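Local atomic coordinates of putative adhesin (Bacteroides thetaiotaomicron, PDB entry 4QDG), a protein that probably serves, as a FimB/Mfa2-family lipoprotein, to anchor a pilus at the outer membrane, and binds magnesium ions. Residues L17-D22 and L38-Y43; N178-Y183 and L188-V193. One frame throughout, in Å; residues are numbered along the deposited sequence.

Contact 1. Residues L17-D22 and L38-Y43; sequences LRFIYD and LTLLVY
Two facing strands of what is probably an N-terminal beta-sandwich, as in the transthyretin clan, meet here through side chains alone: Leu-17 and Phe-19 from one layer, Leu-38 and Leu-40 from the other. The short strand axes stay 10.9 Å apart at closest and run at 133° to each other; no backbone bond joins them, and apolar side chains occupy the interval. The ring of Phe-19 is the centrepiece. Leu-38 lays its CD2 methyl over the middle of one face, 3.7 Å from the Phe-19 ring centroid and only 10° off the normal, a clean CH-pi contact; its other methyl, CD1, rests 4.0 Å from Phe-19 CD2. Leu-40 comes to the ring differently, meeting the rim in the plane of the ring, with its CD2 3.7 Å from Phe-19 CE2. Both leucines swing CG anti to the backbone N (chi1 177° in Leu-38), which directs their methyls toward strand 15-20. The same Leu-40 CD2 also receives Leu-17 CD1 at 4.0 Å, the two side chains crossing at about a right angle. All four residues are buried. Met-67 of strand 67-70 touches Phe-19, Leu-38 and Leu-40, while strand 75-82, which pairs with 38-44, adds Phe-78 against Leu-17 and Leu-40 and Ala-80 against Phe-19. Strand 15-20 itself is bonded along one edge to 67-70 and along the other to 140-159.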
loop_
_atom_site.group_PDB
_atom_site.type_symbol
_atom_site.label_atom_id
_atom_site.label_comp_id
_atom_site.label_asym_id
_atom_site.label_seq_id
_atom_site.Cartn_x
_atom_site.Cartn_y
_atom_site.Cartn_z
ATOM N N LEU A 17 -7.925 14.766 -18.466
ATOM C CA LEU A 17 -7.180 14.362 -17.282
ATOM C C LEU A 17 -6.004 13.478 -17.550
ATOM O O LEU A 17 -6.114 12.500 -18.277
ATOM C CB LEU A 17 -8.101 13.656 -16.274
ATOM C CG LEU A 17 -9.332 14.429 -15.831
ATOM C CD1 LEU A 17 -10.158 13.598 -14.861
ATOM C CD2 LEU A 17 -8.949 15.768 -15.209
ATOM N N ARG A 18 -4.888 13.807 -16.892
ATOM C CA ARG A 18 -3.647 13.026 -16.854
ATOM C C ARG A 18 -3.613 12.339 -15.490
ATOM O O ARG A 18 -4.089 12.912 -14.498
ATOM C CB ARG A 18 -2.404 13.922 -17.083
ATOM C CG ARG A 18 -1.063 13.172 -17.012
ATOM C CD ARG A 18 0.129 14.042 -17.350
ATOM N NE ARG A 18 1.342 13.235 -17.484
ATOM C CZ ARG A 18 2.512 13.511 -16.907
ATOM N NH1 ARG A 18 2.646 14.592 -16.142
ATOM N NH2 ARG A 18 3.552 12.703 -17.080
ATOM N N PHE A 19 -3.139 11.095 -15.454
ATOM C CA PHE A 19 -3.038 10.334 -14.213
ATOM C C PHE A 19 -1.577 9.979 -13.954
ATOM O O PHE A 19 -0.928 9.383 -14.814
ATOM C CB PHE A 19 -3.926 9.091 -14.261
ATOM C CG PHE A 19 -5.376 9.410 -14.500
ATOM C CD1 PHE A 19 -5.879 9.516 -15.793
ATOM C CD2 PHE A 19 -6.247 9.611 -13.434
ATOM C CE1 PHE A 19 -7.220 9.849 -16.017
ATOM C CE2 PHE A 19 -7.591 9.931 -13.667
ATOM C CZ PHE A 19 -8.061 10.057 -14.958
ATOM N N ILE A 20 -1.030 10.427 -12.824
ATOM C CA ILE A 20 0.379 10.132 -12.501
ATOM C C ILE A 20 0.499 9.449 -11.132
ATOM O O ILE A 20 -0.376 9.611 -10.279
ATOM C CB ILE A 20 1.308 11.383 -12.594
ATOM C CG1 ILE A 20 1.122 12.358 -11.426
ATOM C CG2 ILE A 20 1.148 12.089 -13.952
ATOM C CD1 ILE A 20 2.290 13.328 -11.200
ATOM N N TYR A 21 1.579 8.657 -10.956
ATOM C CA TYR A 21 1.952 8.022 -9.688
ATOM C C TYR A 21 3.457 8.271 -9.497
ATOM O O TYR A 21 4.288 7.466 -9.913
ATOM C CB TYR A 21 1.546 6.528 -9.604
ATOM C CG TYR A 21 2.257 5.741 -8.513
ATOM C CD1 TYR A 21 2.191 6.137 -7.173
ATOM C CD2 TYR A 21 3.055 4.639 -8.829
ATOM C CE1 TYR A 21 2.890 5.442 -6.175
ATOM C CE2 TYR A 21 3.740 3.932 -7.838
ATOM C CZ TYR A 21 3.644 4.330 -6.512
ATOM O OH TYR A 21 4.319 3.609 -5.549
ATOM N N ASP A 22 3.791 9.439 -8.943
ATOM C CA ASP A 22 5.170 9.830 -8.644
ATOM C C ASP A 22 5.399 9.859 -7.096
ATOM O O ASP A 22 6.507 10.135 -6.666
ATOM C CB ASP A 22 5.555 11.175 -9.335
ATOM C CG ASP A 22 5.000 12.468 -8.762
ATOM O OD1 ASP A 22 4.426 12.435 -7.648
ATOM O OD2 ASP A 22 5.194 13.527 -9.395
ATOM N N LEU A 38 -8.184 1.584 -14.088
ATOM C CA LEU A 38 -8.485 2.882 -13.541
ATOM C C LEU A 38 -9.986 3.104 -13.412
ATOM O O LEU A 38 -10.740 2.796 -14.325
ATOM C CB LEU A 38 -7.836 3.916 -14.480
ATOM C CG LEU A 38 -8.032 5.403 -14.218
ATOM C CD1 LEU A 38 -7.400 5.834 -12.876
ATOM C CD2 LEU A 38 -7.456 6.175 -15.356
ATOM N N THR A 39 -10.402 3.627 -12.258
ATOM C CA THR A 39 -11.777 3.982 -11.972
ATOM C C THR A 39 -11.764 5.470 -11.733
ATOM O O THR A 39 -11.133 5.929 -10.784
ATOM C CB THR A 39 -12.343 3.178 -10.773
ATOM O OG1 THR A 39 -12.295 1.782 -11.049
ATOM C CG2 THR A 39 -13.786 3.571 -10.431
ATOM N N LEU A 40 -12.454 6.224 -12.574
ATOM C CA LEU A 40 -12.517 7.685 -12.434
ATOM C C LEU A 40 -13.976 8.095 -12.123
ATOM O O LEU A 40 -14.894 7.775 -12.880
ATOM C CB LEU A 40 -11.965 8.368 -13.714
ATOM C CG LEU A 40 -11.819 9.904 -13.750
ATOM C CD1 LEU A 40 -13.162 10.598 -14.003
ATOM C CD2 LEU A 40 -11.047 10.470 -12.549
ATOM N N LEU A 41 -14.170 8.795 -11.007
ATOM C CA LEU A 41 -15.487 9.247 -10.548
ATOM C C LEU A 41 -15.620 10.750 -10.683
ATOM O O LEU A 41 -14.677 11.481 -10.370
ATOM C CB LEU A 41 -15.728 8.834 -9.091
ATOM C CG LEU A 41 -15.619 7.347 -8.798
ATOM C CD1 LEU A 41 -15.178 7.134 -7.399
ATOM C CD2 LEU A 41 -16.913 6.641 -9.057
ATOM N N VAL A 42 -16.787 11.203 -11.174
ATOM C CA VAL A 42 -17.086 12.606 -11.425
ATOM C C VAL A 42 -18.147 13.055 -10.444
ATOM O O VAL A 42 -19.210 12.448 -10.369
ATOM C CB VAL A 42 -17.530 12.890 -12.911
ATOM C CG1 VAL A 42 -17.673 14.396 -13.175
ATOM C CG2 VAL A 42 -16.578 12.258 -13.928
ATOM N N TYR A 43 -17.857 14.140 -9.718
ATOM C CA TYR A 43 -18.772 14.783 -8.784
ATOM C C TYR A 43 -18.910 16.259 -9.158
ATOM O O TYR A 43 -17.963 16.853 -9.670
ATOM C CB TYR A 43 -18.273 14.641 -7.323
ATOM C CG TYR A 43 -18.181 13.204 -6.853
ATOM C CD1 TYR A 43 -19.318 12.502 -6.464
ATOM C CD2 TYR A 43 -16.961 12.538 -6.818
ATOM C CE1 TYR A 43 -19.245 11.167 -6.071
ATOM C CE2 TYR A 43 -16.873 11.206 -6.408
ATOM C CZ TYR A 43 -18.017 10.527 -6.023
ATOM O OH TYR A 43 -17.910 9.222 -5.591
#

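Contact 2. Residues N178-Y183 and L188-V193; sequences NILFSY and LENGMV
Leu-180 and Leu-188 hold together an irregular beta-hairpin-like loop, in which the chain leaves the short edge strand 180-181, turns back and runs antiparallel past itself toward strand 193-195. One direct backbone bond spans it: Leu-188 N donates to Leu-180 O at 2.8 Å, nearly straight at 168°. The tight part is built around that bond. Leu-180, its CG anti to the backbone N (chi1 -175°), crosses Leu-188 obliquely and brings CD2 within 3.8 Å of Leu-188 CB. Beyond it, the CD1 methyl of Leu-188 presses on Ser-182 CB at 3.7 Å. The hydroxyl of Ser-182 is engaged elsewhere, with Asp-184 and the carbonyl of Asn-186, inside the turn. Gln-107 of strand 107-110 touches both leucines.

Further along, the two chain segments part and water takes over. One water takes a bond from Leu-180 N and lies 2.6 Å from Leu-188 O; another lies between Ile-179 N, whose bond it accepts, and Gly-191 O, so each spans the two backbones. Asn-190 lies on the exposed side, where its side chain crosses that of Leu-180 at about a right angle: Asn-190 CB packs 3.9 Å from Leu-180 CB, and Asn-190 OD1 comes 3.7 Å from the Leu-180 CD2 methyl. The backbone N of Asn-190, like that of Gly-191, is held by the carboxylate of Asp-177. Past this wet opening the chains close again on an apolar patch, where Val-193 packs aslant on Ile-179. There the CG2 methyl of Val-193 sits 3.8 Å from Ile-179 CG2.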
loop_
_atom_site.group_PDB
_atom_site.type_symbol
_atom_site.label_atom_id
_atom_site.label_comp_id
_atom_site.label_asym_id
_atom_site.label_seq_id
_atom_site.Cartn_x
_atom_site.Cartn_y
_atom_site.Cartn_z
ATOM N N ASN A 178 -6.796 -1.600 9.319
ATOM C CA ASN A 178 -6.571 -0.710 8.178
ATOM C C ASN A 178 -7.209 -1.182 6.860
ATOM O O ASN A 178 -6.688 -0.840 5.813
ATOM C CB ASN A 178 -5.030 -0.571 7.972
ATOM C CG ASN A 178 -4.310 -1.851 7.621
ATOM O OD1 ASN A 178 -4.813 -2.941 7.857
ATOM N ND2 ASN A 178 -3.094 -1.748 7.043
ATOM N N ILE A 179 -8.314 -1.942 6.890
ATOM C CA ILE A 179 -8.883 -2.478 5.651
ATOM C C ILE A 179 -10.114 -1.684 5.154
ATOM O O ILE A 179 -10.658 -2.031 4.099
ATOM C CB ILE A 179 -9.191 -3.993 5.735
ATOM C CG1 ILE A 179 -10.367 -4.310 6.674
ATOM C CG2 ILE A 179 -7.932 -4.797 6.040
ATOM C CD1 ILE A 179 -11.162 -5.520 6.236
ATOM N N LEU A 180 -10.520 -0.618 5.877
ATOM C CA LEU A 180 -11.642 0.238 5.488
ATOM C C LEU A 180 -11.171 1.675 5.298
ATOM O O LEU A 180 -10.618 2.271 6.221
ATOM C CB LEU A 180 -12.785 0.173 6.524
ATOM C CG LEU A 180 -14.078 0.943 6.180
ATOM C CD1 LEU A 180 -14.763 0.376 4.922
ATOM C CD2 LEU A 180 -15.068 0.931 7.373
ATOM N N PHE A 181 -11.389 2.216 4.095
ATOM C CA PHE A 181 -11.026 3.593 3.756
ATOM C C PHE A 181 -12.258 4.481 3.642
ATOM O O PHE A 181 -13.241 4.072 3.022
ATOM C CB PHE A 181 -10.260 3.651 2.415
ATOM C CG PHE A 181 -8.920 2.972 2.382
ATOM C CD1 PHE A 181 -8.814 1.621 2.057
ATOM C CD2 PHE A 181 -7.749 3.692 2.613
ATOM C CE1 PHE A 181 -7.564 0.998 2.008
ATOM C CE2 PHE A 181 -6.497 3.067 2.549
ATOM C CZ PHE A 181 -6.410 1.731 2.231
ATOM N N SER A 182 -12.189 5.723 4.169
ATOM C CA SER A 182 -13.246 6.709 3.940
ATOM C C SER A 182 -12.975 7.380 2.584
ATOM O O SER A 182 -11.948 7.095 1.958
ATOM C CB SER A 182 -13.349 7.741 5.065
ATOM O OG SER A 182 -12.102 8.325 5.393
ATOM N N TYR A 183 -13.849 8.322 2.181
ATOM C CA TYR A 183 -13.813 9.031 0.904
ATOM C C TYR A 183 -12.499 9.778 0.659
ATOM O O TYR A 183 -12.113 9.923 -0.496
ATOM C CB TYR A 183 -15.007 10.006 0.798
ATOM C CG TYR A 183 -14.950 11.186 1.754
ATOM C CD1 TYR A 183 -15.482 11.097 3.049
ATOM C CD2 TYR A 183 -14.397 12.406 1.356
ATOM C CE1 TYR A 183 -15.435 12.187 3.929
ATOM C CE2 TYR A 183 -14.328 13.492 2.232
ATOM C CZ TYR A 183 -14.865 13.387 3.508
ATOM O OH TYR A 183 -14.795 14.497 4.317
ATOM N N LEU A 188 -10.718 4.052 8.423
ATOM C CA LEU A 188 -11.873 4.029 9.314
ATOM C C LEU A 188 -11.791 2.818 10.235
ATOM O O LEU A 188 -11.628 1.714 9.737
ATOM C CB LEU A 188 -13.175 3.972 8.509
ATOM C CG LEU A 188 -13.636 5.242 7.803
ATOM C CD1 LEU A 188 -14.861 4.946 6.971
ATOM C CD2 LEU A 188 -13.989 6.361 8.796
ATOM N N GLU A 189 -11.958 2.998 11.552
ATOM C CA GLU A 189 -11.909 1.891 12.524
ATOM C C GLU A 189 -12.988 0.844 12.201
ATOM O O GLU A 189 -14.170 1.174 12.136
ATOM C CB GLU A 189 -12.037 2.422 13.958
ATOM C CG GLU A 189 -11.565 1.419 14.994
ATOM C CD GLU A 189 -11.381 1.929 16.412
ATOM O OE1 GLU A 189 -11.466 3.159 16.629
ATOM O OE2 GLU A 189 -11.156 1.088 17.312
ATOM N N ASN A 190 -12.567 -0.402 11.934
ATOM C CA ASN A 190 -13.472 -1.463 11.490
ATOM C C ASN A 190 -13.232 -2.801 12.225
ATOM O O ASN A 190 -13.940 -3.785 11.979
ATOM C CB ASN A 190 -13.291 -1.650 9.972
ATOM C CG ASN A 190 -14.376 -2.469 9.310
ATOM O OD1 ASN A 190 -15.561 -2.142 9.367
ATOM N ND2 ASN A 190 -14.007 -3.580 8.715
ATOM N N GLY A 191 -12.274 -2.812 13.139
ATOM C CA GLY A 191 -11.899 -4.003 13.891
ATOM C C GLY A 191 -10.600 -4.590 13.350
ATOM O O GLY A 191 -10.330 -4.556 12.134
HETATM N N MSE A 192 -9.786 -5.132 14.268
HETATM C CA MSE A 192 -8.501 -5.726 13.979
HETATM C C MSE A 192 -8.602 -6.872 12.976
HETATM O O MSE A 192 -9.534 -7.679 13.016
HETATM C CB MSE A 192 -7.881 -6.230 15.284
HETATM C CG MSE A 192 -6.461 -6.738 15.123
HETATM SE SE MSE A 192 -5.874 -7.801 16.644
HETATM C CE MSE A 192 -6.781 -9.547 16.168
ATOM N N VAL A 193 -7.626 -6.927 12.082
ATOM C CA VAL A 193 -7.443 -8.002 11.097
ATOM C C VAL A 193 -6.056 -8.581 11.338
ATOM O O VAL A 193 -5.181 -7.879 11.844
ATOM C CB VAL A 193 -7.646 -7.590 9.604
ATOM C CG1 VAL A 193 -9.062 -7.091 9.357
ATOM C CG2 VAL A 193 -6.598 -6.577 9.134
HETATM O O HOH W 1 -9.871 -2.867 9.528
HETATM O O HOH W 2 -9.688 0.279 8.766
#

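How the contacts relate
Contact 1 comes first along the chain and is finished well before contact 2 begins. Their centres lie 23 Å apart and their nearest atoms about 7 Å, so they do not touch. Contact 1 joins strands 15-20 and 38-44 across a buried interior; contact 2 is a partly buried local turn-back between strand 180-181, at the edge of a small sheet with 107-110 and 91-94, and strand 193-195, at the edge of a four-stranded one. The first thus packs two layers together, while the second links two separate sheets. Each lies near a different magnesium site: Leu-38 directly follows the metal ligand Cys-37, whereas the Asn-178 side chain is about 6 Å from that of Asn-151, a ligand of the second ion.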